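Local structure of envelope protein (White spot syndrome virus, 7DDA) at residues A[95-100]-A[131-136]; A[83-88]-A[143-148]. The protein is a viral envelope protein whose C-terminal domain, the part described here, carries sulfate-binding sites responsible for heparin binding. All blocks are in the same frame, centred on the assembly; numbering follows the deposited sequence.

Contact 1: residues A[95-100]-A[131-136]. With SO4 (sulfate ion), chain B.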
ATOM      1  N   THR A  95      11.808 -20.874  -5.025  1.00 31.73           N
ATOM      2  CA  THR A  95      11.113 -19.685  -5.475  1.00 25.43           C
ATOM      3  C   THR A  95      10.056 -20.058  -6.499  1.00 28.67           C
ATOM      4  O   THR A  95      10.027 -21.155  -7.065  1.00 31.07           O
ATOM      5  CB  THR A  95      12.053 -18.627  -6.076  1.00 24.22           C
ATOM      6  OG1 THR A  95      12.707 -19.142  -7.247  1.00 26.11           O
ATOM      7  CG2 THR A  95      13.092 -18.178  -5.047  1.00 26.36           C
ATOM      8  N   LYS A  96       9.204 -19.082  -6.736  1.00 27.46           N
ATOM      9  CA  LYS A  96       8.011 -19.208  -7.541  1.00 29.42           C
ATOM     10  C   LYS A  96       7.975 -17.977  -8.430  1.00 28.56           C
ATOM     11  O   LYS A  96       8.254 -16.868  -7.955  1.00 25.39           O
ATOM     12  CB  LYS A  96       6.800 -19.240  -6.618  1.00 30.90           C
ATOM     13  CG  LYS A  96       5.541 -19.713  -7.220  1.00 35.65           C
ATOM     14  CD  LYS A  96       5.352 -21.153  -6.842  1.00 37.09           C
ATOM     15  CE  LYS A  96       4.093 -21.664  -7.435  1.00 39.01           C
ATOM     16  NZ  LYS A  96       4.197 -23.074  -7.866  1.00 43.44           N
ATOM     17  N   LYS A  97       7.670 -18.153  -9.710  1.00 28.45           N
ATOM     18  CA  LYS A  97       7.520 -17.018 -10.621  1.00 28.09           C
ATOM     19  C   LYS A  97       6.062 -16.929 -11.060  1.00 27.51           C
ATOM     20  O   LYS A  97       5.545 -17.860 -11.686  1.00 30.30           O
ATOM     21  CB  LYS A  97       8.451 -17.143 -11.819  1.00 23.63           C
ATOM     22  CG  LYS A  97       8.260 -16.070 -12.846  1.00 27.00           C
ATOM     23  CD  LYS A  97       8.593 -14.695 -12.313  1.00 28.40           C
ATOM     24  CE  LYS A  97       8.201 -13.606 -13.327  1.00 29.68           C
ATOM     25  NZ  LYS A  97       8.609 -13.912 -14.739  1.00 25.79           N
ATOM     26  N   LEU A  98       5.399 -15.827 -10.704  1.00 21.40           N
ATOM     27  CA  LEU A  98       3.972 -15.644 -10.940  1.00 22.12           C
ATOM     28  C   LEU A  98       3.789 -14.475 -11.893  1.00 22.13           C
ATOM     29  O   LEU A  98       4.217 -13.356 -11.596  1.00 23.77           O
ATOM     30  CB  LEU A  98       3.219 -15.380  -9.633  1.00 19.13           C
ATOM     31  CG  LEU A  98       3.331 -16.490  -8.589  1.00 26.11           C
ATOM     32  CD1 LEU A  98       2.519 -16.141  -7.348  1.00 18.09           C
ATOM     33  CD2 LEU A  98       2.891 -17.830  -9.170  1.00 26.23           C
ATOM     34  N   LEU A  99       3.140 -14.720 -13.023  1.00 18.34           N
ATOM     35  CA  LEU A  99       3.050 -13.702 -14.057  1.00 21.43           C
ATOM     36  C   LEU A  99       1.592 -13.452 -14.400  1.00 21.33           C
ATOM     37  O   LEU A  99       0.847 -14.394 -14.683  1.00 23.61           O
ATOM     38  CB  LEU A  99       3.853 -14.118 -15.296  1.00 19.96           C
ATOM     39  CG  LEU A  99       3.732 -13.242 -16.534  1.00 19.31           C
ATOM     40  CD1 LEU A  99       4.203 -11.834 -16.235  1.00 18.98           C
ATOM     41  CD2 LEU A  99       4.560 -13.849 -17.665  1.00 20.41           C
ATOM     42  N   TYR A 100       1.196 -12.181 -14.391  1.00 22.02           N
ATOM     43  CA  TYR A 100      -0.177 -11.778 -14.647  1.00 18.83           C
ATOM     44  C   TYR A 100      -0.234 -10.779 -15.789  1.00 18.66           C
ATOM     45  O   TYR A 100       0.743 -10.078 -16.071  1.00 19.41           O
ATOM     46  CB  TYR A 100      -0.807 -11.192 -13.375  1.00 17.50           C
ATOM     47  CG  TYR A 100      -0.875 -12.260 -12.327  1.00 20.56           C
ATOM     48  CD1 TYR A 100      -1.964 -13.125 -12.255  1.00 17.31           C
ATOM     49  CD2 TYR A 100       0.196 -12.470 -11.463  1.00 20.49           C
ATOM     50  CE1 TYR A 100      -2.003 -14.142 -11.319  1.00 16.68           C
ATOM     51  CE2 TYR A 100       0.164 -13.490 -10.526  1.00 21.18           C
ATOM     52  CZ  TYR A 100      -0.930 -14.322 -10.461  1.00 19.08           C
ATOM     53  OH  TYR A 100      -0.939 -15.327  -9.519  1.00 20.61           O
ATOM     54  N   GLY A 131      10.317 -10.032  -5.642  1.00 27.11           N
ATOM     55  CA  GLY A 131      11.118  -9.482  -6.721  1.00 22.73           C
ATOM     56  C   GLY A 131      10.228  -9.129  -7.898  1.00 23.16           C
ATOM     57  O   GLY A 131       9.374  -9.922  -8.302  1.00 22.39           O
ATOM     58  N   VAL A 132      10.422  -7.927  -8.432  1.00 26.28           N
ATOM     59  CA  VAL A 132       9.688  -7.469  -9.610  1.00 26.05           C
ATOM     60  C   VAL A 132      10.397  -7.969 -10.858  1.00 23.44           C
ATOM     61  O   VAL A 132      11.623  -7.875 -10.966  1.00 27.68           O
ATOM     62  CB  VAL A 132       9.571  -5.935  -9.622  1.00 28.68           C
ATOM     63  CG1 VAL A 132       8.694  -5.465 -10.794  1.00 27.04           C
ATOM     64  CG2 VAL A 132       8.990  -5.446  -8.311  1.00 23.20           C
ATOM     65  N   ALA A 133       9.631  -8.516 -11.796  1.00 24.02           N
ATOM     66  CA  ALA A 133      10.195  -8.981 -13.060  1.00 23.29           C
ATOM     67  C   ALA A 133       9.569  -8.179 -14.192  1.00 19.01           C
ATOM     68  O   ALA A 133       9.861  -6.989 -14.334  1.00 19.49           O
ATOM     69  CB  ALA A 133       9.974 -10.487 -13.247  1.00 15.88           C
ATOM     70  N   GLU A 134       8.700  -8.810 -14.985  1.00 20.87           N
ATOM     71  CA  GLU A 134       7.934  -8.074 -15.987  1.00 19.05           C
ATOM     72  C   GLU A 134       7.147  -6.946 -15.333  1.00 19.05           C
ATOM     73  O   GLU A 134       6.490  -7.136 -14.304  1.00 20.94           O
ATOM     74  CB  GLU A 134       6.970  -9.001 -16.717  1.00 17.56           C
ATOM     75  CG  GLU A 134       7.616 -10.009 -17.643  1.00 19.75           C
ATOM     76  CD  GLU A 134       7.988 -11.303 -16.951  1.00 24.56           C
ATOM     77  OE1 GLU A 134       8.113 -11.320 -15.710  1.00 25.33           O
ATOM     78  OE2 GLU A 134       8.129 -12.320 -17.655  1.00 33.70           O
ATOM     79  N   ASN A 135       7.203  -5.769 -15.951  1.00 16.31           N
ATOM     80  CA  ASN A 135       6.464  -4.613 -15.459  1.00 18.13           C
ATOM     81  C   ASN A 135       6.291  -3.639 -16.614  1.00 20.49           C
ATOM     82  O   ASN A 135       7.256  -2.994 -17.020  1.00 25.50           O
ATOM     83  CB  ASN A 135       7.210  -3.957 -14.306  1.00 21.07           C
ATOM     84  CG  ASN A 135       6.371  -2.942 -13.587  1.00 24.00           C
ATOM     85  OD1 ASN A 135       5.529  -2.279 -14.186  1.00 26.35           O
ATOM     86  ND2 ASN A 135       6.599  -2.803 -12.290  1.00 31.80           N
ATOM     87  N   ASN A 136       5.070  -3.491 -17.112  1.00 25.14           N
ATOM     88  CA  ASN A 136       4.811  -2.557 -18.205  1.00 21.81           C
ATOM     89  C   ASN A 136       4.536  -1.163 -17.644  1.00 23.06           C
ATOM     90  O   ASN A 136       3.473  -0.902 -17.067  1.00 23.42           O
ATOM     91  CB  ASN A 136       3.648  -3.056 -19.059  1.00 19.65           C
ATOM     92  CG  ASN A 136       3.429  -2.204 -20.293  1.00 24.98           C
ATOM     93  OD1 ASN A 136       3.957  -1.098 -20.400  1.00 26.96           O
ATOM     94  ND2 ASN A 136       2.674  -2.728 -21.249  1.00 23.92           N
TER
HETATM   95  S   SO4 B 301       3.944  -5.962 -21.252  0.52 10.77           S
HETATM   96  O1  SO4 B 301       5.030  -5.103 -21.736  0.52 24.49           O
HETATM   97  O2  SO4 B 301       2.713  -5.222 -21.235  0.52 17.01           O
HETATM   98  O3  SO4 B 301       4.302  -6.323 -19.889  0.52 24.41           O
HETATM   99  O4  SO4 B 301       3.851  -7.145 -22.065  0.52 11.60           O
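Lys97 and Glu134 form a salt bridge on the surface of a four-stranded antiparallel sheet. The two residues lie on next-but-one strands, 95-104 and 131-135. Strand 145-153 runs between them, and the side chains meet over it. The segment axes come no closer than 8.4 Å and run in roughly the same direction, 36° apart, as expected for strands with one antiparallel neighbour between them.

Lys97 NZ donates to Glu134 OE1 at 2.8 Å. OE1 accepts with its syn lone pair, on the side of the other carboxylate oxygen. Glu134 OE2 is farther from Lys97 NZ, at 3.4 Å, so the ammonium group favours one oxygen. The Lys97 chain starts out opposite the backbone N (chi1 175°), and bends at chi2 and chi4 bring NZ to the acid. Glu134 turns at chi2 (88°) to meet it.

Apolar contacts lie beside the charged pair. Lys97 CE packs on Ala133 CB at 3.6 Å. Leu99 meets the Glu134 side chain at about a right angle. Leu99 CD1 lies over the carboxylate carbon, 3.9 Å from Glu134 CD, and Leu99 CD2 is nearest to Glu134 OE2. Farther along, Asn136 ND2 donates to a sulfate ion, though it is modelled unusually close.

Lys97 and Leu99 also touch Thr88 and Ile85 of strand 80-89. The alternate residues Leu98 and Tyr100 face the opposite way and pack on Leu161 and Ile163 of strand 160-170 in the second sheet. At the far side, Val132 makes backbone hydrogen bonds to a second subunit, so strand 131-135 lies between strand 145-153 and a neighbouring chain.

Contact 2: residues A[83-88]-A[143-148]; sequences YKISAT and NEEGKY. With SO4 (sulfate ion), chain B.
Tyr83 OH donates a hydrogen bond to Glu145 OE1 at 2.7 Å. The carboxylate oxygen sits at the edge of the ring, in its plane, and accepts with its anti lone pair, away from OE2. Ring and carboxylate are nearly coplanar, 27° apart. The hydroxyl also lies against the root of the acid, with Tyr83 OH 3.2 Å from Glu145 CB. With CG between the backbone N and the carbonyl carbon (chi1 73°) and the chain straight beyond, Glu145 carries OE1 to the ring edge.

Next to this pair, Ile85 CD1 packs on the aliphatic part of Lys147, 3.8 Å from Lys147 CD. The two side chains cross at about a right angle. Ile85 CD1 is also 4.2 Å from Glu145 OE1, so the isoleucine tip borders both residues.

The strands involved, 80-89 and 145-153, are next-but-one in the antiparallel sheet, with strand 95-104 between them. Ile85 and Ser86 both face Leu99 of that middle strand and form a classic beta bulge. Tyr83 pairs through its backbone with Gly101.

Farther out, Arg103 of the middle strand touches the Tyr83 side chain and makes a long, weak ion pair with Glu145 OE1. The His81 ring meets that of Tyr83 at about 50°.

A sulfate ion, probably from the crystallisation liquor, lies beside Gly146 and Lys147 and is shared with Asn136. Lys147 N donates to sulfate O3 at 2.7 Å. The lysine chain bends round the ion, but its ammonium end is modelled too close to a sulfate oxygen and its position is doubtful. A basic residue and a backbone N-H facing sulfate are consistent with the heparin-binding role of this domain. A second sulfate, probably of the same origin, lies about 4 Å from the Tyr83 side chain.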
ATOM      1  N   TYR A  83      -5.694 -11.619 -15.449  1.00 17.32           N
ATOM      2  CA  TYR A  83      -5.651 -13.061 -15.641  1.00 21.30           C
ATOM      3  C   TYR A  83      -4.251 -13.555 -15.338  1.00 21.21           C
ATOM      4  O   TYR A  83      -3.260 -12.838 -15.537  1.00 20.57           O
ATOM      5  CB  TYR A  83      -6.047 -13.469 -17.079  1.00 18.82           C
ATOM      6  CG  TYR A  83      -5.505 -12.508 -18.113  1.00 19.59           C
ATOM      7  CD1 TYR A  83      -4.255 -12.701 -18.669  1.00 18.14           C
ATOM      8  CD2 TYR A  83      -6.227 -11.373 -18.487  1.00 20.76           C
ATOM      9  CE1 TYR A  83      -3.745 -11.813 -19.596  1.00 20.42           C
ATOM     10  CE2 TYR A  83      -5.721 -10.472 -19.406  1.00 19.28           C
ATOM     11  CZ  TYR A  83      -4.481 -10.702 -19.954  1.00 19.60           C
ATOM     12  OH  TYR A  83      -3.964  -9.823 -20.869  1.00 22.95           O
ATOM     13  N   LYS A  84      -4.192 -14.781 -14.836  1.00 20.41           N
ATOM     14  CA  LYS A  84      -2.933 -15.491 -14.701  1.00 18.82           C
ATOM     15  C   LYS A  84      -2.387 -15.847 -16.075  1.00 19.76           C
ATOM     16  O   LYS A  84      -3.085 -16.440 -16.900  1.00 25.11           O
ATOM     17  CB  LYS A  84      -3.152 -16.745 -13.861  1.00 20.06           C
ATOM     18  CG  LYS A  84      -1.968 -17.678 -13.767  1.00 25.60           C
ATOM     19  CD  LYS A  84      -2.366 -18.908 -12.968  1.00 25.51           C
ATOM     20  CE  LYS A  84      -1.545 -20.112 -13.352  1.00 28.69           C
ATOM     21  NZ  LYS A  84      -2.042 -21.334 -12.645  1.00 35.82           N
ATOM     22  N   ILE A  85      -1.151 -15.452 -16.344  1.00 21.99           N
ATOM     23  CA  ILE A  85      -0.483 -15.918 -17.549  1.00 21.03           C
ATOM     24  C   ILE A  85       0.305 -17.191 -17.275  1.00 26.22           C
ATOM     25  O   ILE A  85       0.286 -18.123 -18.083  1.00 24.72           O
ATOM     26  CB  ILE A  85       0.417 -14.804 -18.113  1.00 24.12           C
ATOM     27  CG1 ILE A  85      -0.430 -13.661 -18.683  1.00 20.16           C
ATOM     28  CG2 ILE A  85       1.375 -15.346 -19.172  1.00 18.13           C
ATOM     29  CD1 ILE A  85       0.397 -12.453 -19.035  1.00 17.72           C
ATOM     30  N   SER A  86       0.957 -17.279 -16.115  1.00 28.94           N
ATOM     31  CA  SER A  86       1.969 -18.309 -15.917  1.00 23.46           C
ATOM     32  C   SER A  86       2.351 -18.408 -14.439  1.00 25.33           C
ATOM     33  O   SER A  86       2.434 -17.392 -13.736  1.00 22.52           O
ATOM     34  CB  SER A  86       3.195 -17.984 -16.777  1.00 20.10           C
ATOM     35  OG  SER A  86       4.213 -18.940 -16.600  1.00 35.54           O
ATOM     36  N   ALA A  87       2.589 -19.637 -13.981  1.00 23.60           N
ATOM     37  CA  ALA A  87       3.108 -19.899 -12.638  1.00 25.69           C
ATOM     38  C   ALA A  87       4.093 -21.050 -12.742  1.00 27.55           C
ATOM     39  O   ALA A  87       3.690 -22.170 -13.055  1.00 26.16           O
ATOM     40  CB  ALA A  87       1.991 -20.243 -11.653  1.00 24.36           C
ATOM     41  N   THR A  88       5.370 -20.781 -12.468  1.00 29.06           N
ATOM     42  CA  THR A  88       6.430 -21.767 -12.615  1.00 33.96           C
ATOM     43  C   THR A  88       7.294 -21.821 -11.358  1.00 35.36           C
ATOM     44  O   THR A  88       7.675 -20.787 -10.804  1.00 33.34           O
ATOM     45  CB  THR A  88       7.332 -21.439 -13.807  1.00 35.86           C
ATOM     46  OG1 THR A  88       8.074 -20.253 -13.513  1.00 43.15           O
ATOM     47  CG2 THR A  88       6.485 -21.195 -15.062  1.00 34.76           C
ATOM     48  N   ASN A 143      -7.460  -2.953 -25.653  1.00 27.40           N
ATOM     49  CA  ASN A 143      -7.221  -4.370 -25.911  1.00 28.56           C
ATOM     50  C   ASN A 143      -5.742  -4.730 -25.889  1.00 24.37           C
ATOM     51  O   ASN A 143      -5.389  -5.888 -26.155  1.00 21.84           O
ATOM     52  CB  ASN A 143      -7.864  -4.829 -27.222  1.00 24.87           C
ATOM     53  CG  ASN A 143      -9.365  -4.939 -27.093  1.00 33.25           C
ATOM     54  OD1 ASN A 143      -9.867  -5.523 -26.122  1.00 33.94           O
ATOM     55  ND2 ASN A 143     -10.095  -4.351 -28.037  1.00 26.52           N
ATOM     56  N   GLU A 144      -4.866  -3.794 -25.559  1.00 20.81           N
ATOM     57  CA  GLU A 144      -3.492  -4.149 -25.269  1.00 21.91           C
ATOM     58  C   GLU A 144      -3.359  -4.568 -23.799  1.00 23.31           C
ATOM     59  O   GLU A 144      -4.141  -4.154 -22.943  1.00 23.68           O
ATOM     60  CB  GLU A 144      -2.580  -2.978 -25.597  1.00 20.61           C
ATOM     61  CG  GLU A 144      -1.141  -3.281 -25.341  1.00 26.48           C
ATOM     62  CD  GLU A 144      -0.258  -2.110 -25.639  1.00 33.02           C
ATOM     63  OE1 GLU A 144      -0.812  -1.050 -26.041  1.00 31.93           O
ATOM     64  OE2 GLU A 144       0.975  -2.263 -25.460  1.00 27.64           O
ATOM     65  N   GLU A 145      -2.398  -5.445 -23.518  1.00 23.06           N
ATOM     66  CA  GLU A 145      -2.169  -5.936 -22.165  1.00 21.78           C
ATOM     67  C   GLU A 145      -0.871  -5.375 -21.601  1.00 21.49           C
ATOM     68  O   GLU A 145       0.089  -5.108 -22.337  1.00 19.00           O
ATOM     69  CB  GLU A 145      -2.103  -7.468 -22.112  1.00 19.74           C
ATOM     70  CG  GLU A 145      -0.814  -8.027 -22.701  1.00 19.66           C
ATOM     71  CD  GLU A 145      -0.690  -9.550 -22.614  1.00 22.96           C
ATOM     72  OE1 GLU A 145      -1.547 -10.206 -21.966  1.00 21.27           O
ATOM     73  OE2 GLU A 145       0.276 -10.085 -23.218  1.00 21.40           O
ATOM     74  N   GLY A 146      -0.873  -5.184 -20.284  1.00 20.75           N
ATOM     75  CA  GLY A 146       0.346  -5.031 -19.505  1.00 15.85           C
ATOM     76  C   GLY A 146       0.618  -6.309 -18.723  1.00 16.65           C
ATOM     77  O   GLY A 146      -0.297  -6.901 -18.142  1.00 16.69           O
ATOM     78  N   LYS A 147       1.875  -6.735 -18.725  1.00 15.71           N
ATOM     79  CA  LYS A 147       2.288  -7.952 -18.033  1.00 16.33           C
ATOM     80  C   LYS A 147       3.080  -7.594 -16.780  1.00 18.60           C
ATOM     81  O   LYS A 147       4.009  -6.780 -16.840  1.00 18.16           O
ATOM     82  CB  LYS A 147       3.119  -8.853 -18.950  1.00 13.72           C
ATOM     83  CG  LYS A 147       2.354  -9.294 -20.190  1.00 16.42           C
ATOM     84  CD  LYS A 147       3.011 -10.460 -20.927  1.00 18.56           C
ATOM     85  CE  LYS A 147       4.427 -10.139 -21.379  1.00 13.99           C
ATOM     86  NZ  LYS A 147       4.520  -9.045 -22.359  1.00 13.69           N
ATOM     87  N   TYR A 148       2.731  -8.234 -15.659  1.00 18.17           N
ATOM     88  CA  TYR A 148       3.336  -7.953 -14.360  1.00 16.07           C
ATOM     89  C   TYR A 148       3.779  -9.259 -13.716  1.00 18.01           C
ATOM     90  O   TYR A 148       2.952 -10.130 -13.435  1.00 21.12           O
ATOM     91  CB  TYR A 148       2.345  -7.174 -13.492  1.00 15.85           C
ATOM     92  CG  TYR A 148       2.003  -5.890 -14.228  1.00 19.13           C
ATOM     93  CD1 TYR A 148       2.906  -4.829 -14.257  1.00 20.24           C
ATOM     94  CD2 TYR A 148       0.839  -5.776 -14.974  1.00 18.56           C
ATOM     95  CE1 TYR A 148       2.646  -3.685 -14.973  1.00 20.05           C
ATOM     96  CE2 TYR A 148       0.568  -4.618 -15.702  1.00 19.78           C
ATOM     97  CZ  TYR A 148       1.476  -3.585 -15.694  1.00 20.43           C
ATOM     98  OH  TYR A 148       1.218  -2.434 -16.398  1.00 25.87           O
TER
HETATM   99  S   SO4 B 301       3.944  -5.962 -21.252  0.52 10.77           S
HETATM  100  O1  SO4 B 301       5.030  -5.103 -21.736  0.52 24.49           O
HETATM  101  O2  SO4 B 301       2.713  -5.222 -21.235  0.52 17.01           O
HETATM  102  O3  SO4 B 301       4.302  -6.323 -19.889  0.52 24.41           O
HETATM  103  O4  SO4 B 301       3.851  -7.145 -22.065  0.52 11.60           O

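Overall arrangement
After strands 30-40 and 46-52, which belong to the other sheet, the chain enters strand 80-89 and then 95-104. It crosses to the other sheet as strand 110-120 and returns as 131-135 and 145-153. Contact 2 joins 80-89 to 145-153 and closes the longer loop. Contact 1 joins 95-104 to 131-135, so it is nested inside that loop. Across the sheet the order is 80-89, 95-104, 145-153, 131-135, and each contact skips one strand. The skipped strand of one contact is a partner in the other. The centres are 9 Å apart, and probable backbone bonds tie them: Leu99 O with Ile85 N, and Tyr100 O with Tyr148 N. Asn136 and Lys147 both hydrogen-bond the same sulfate ion.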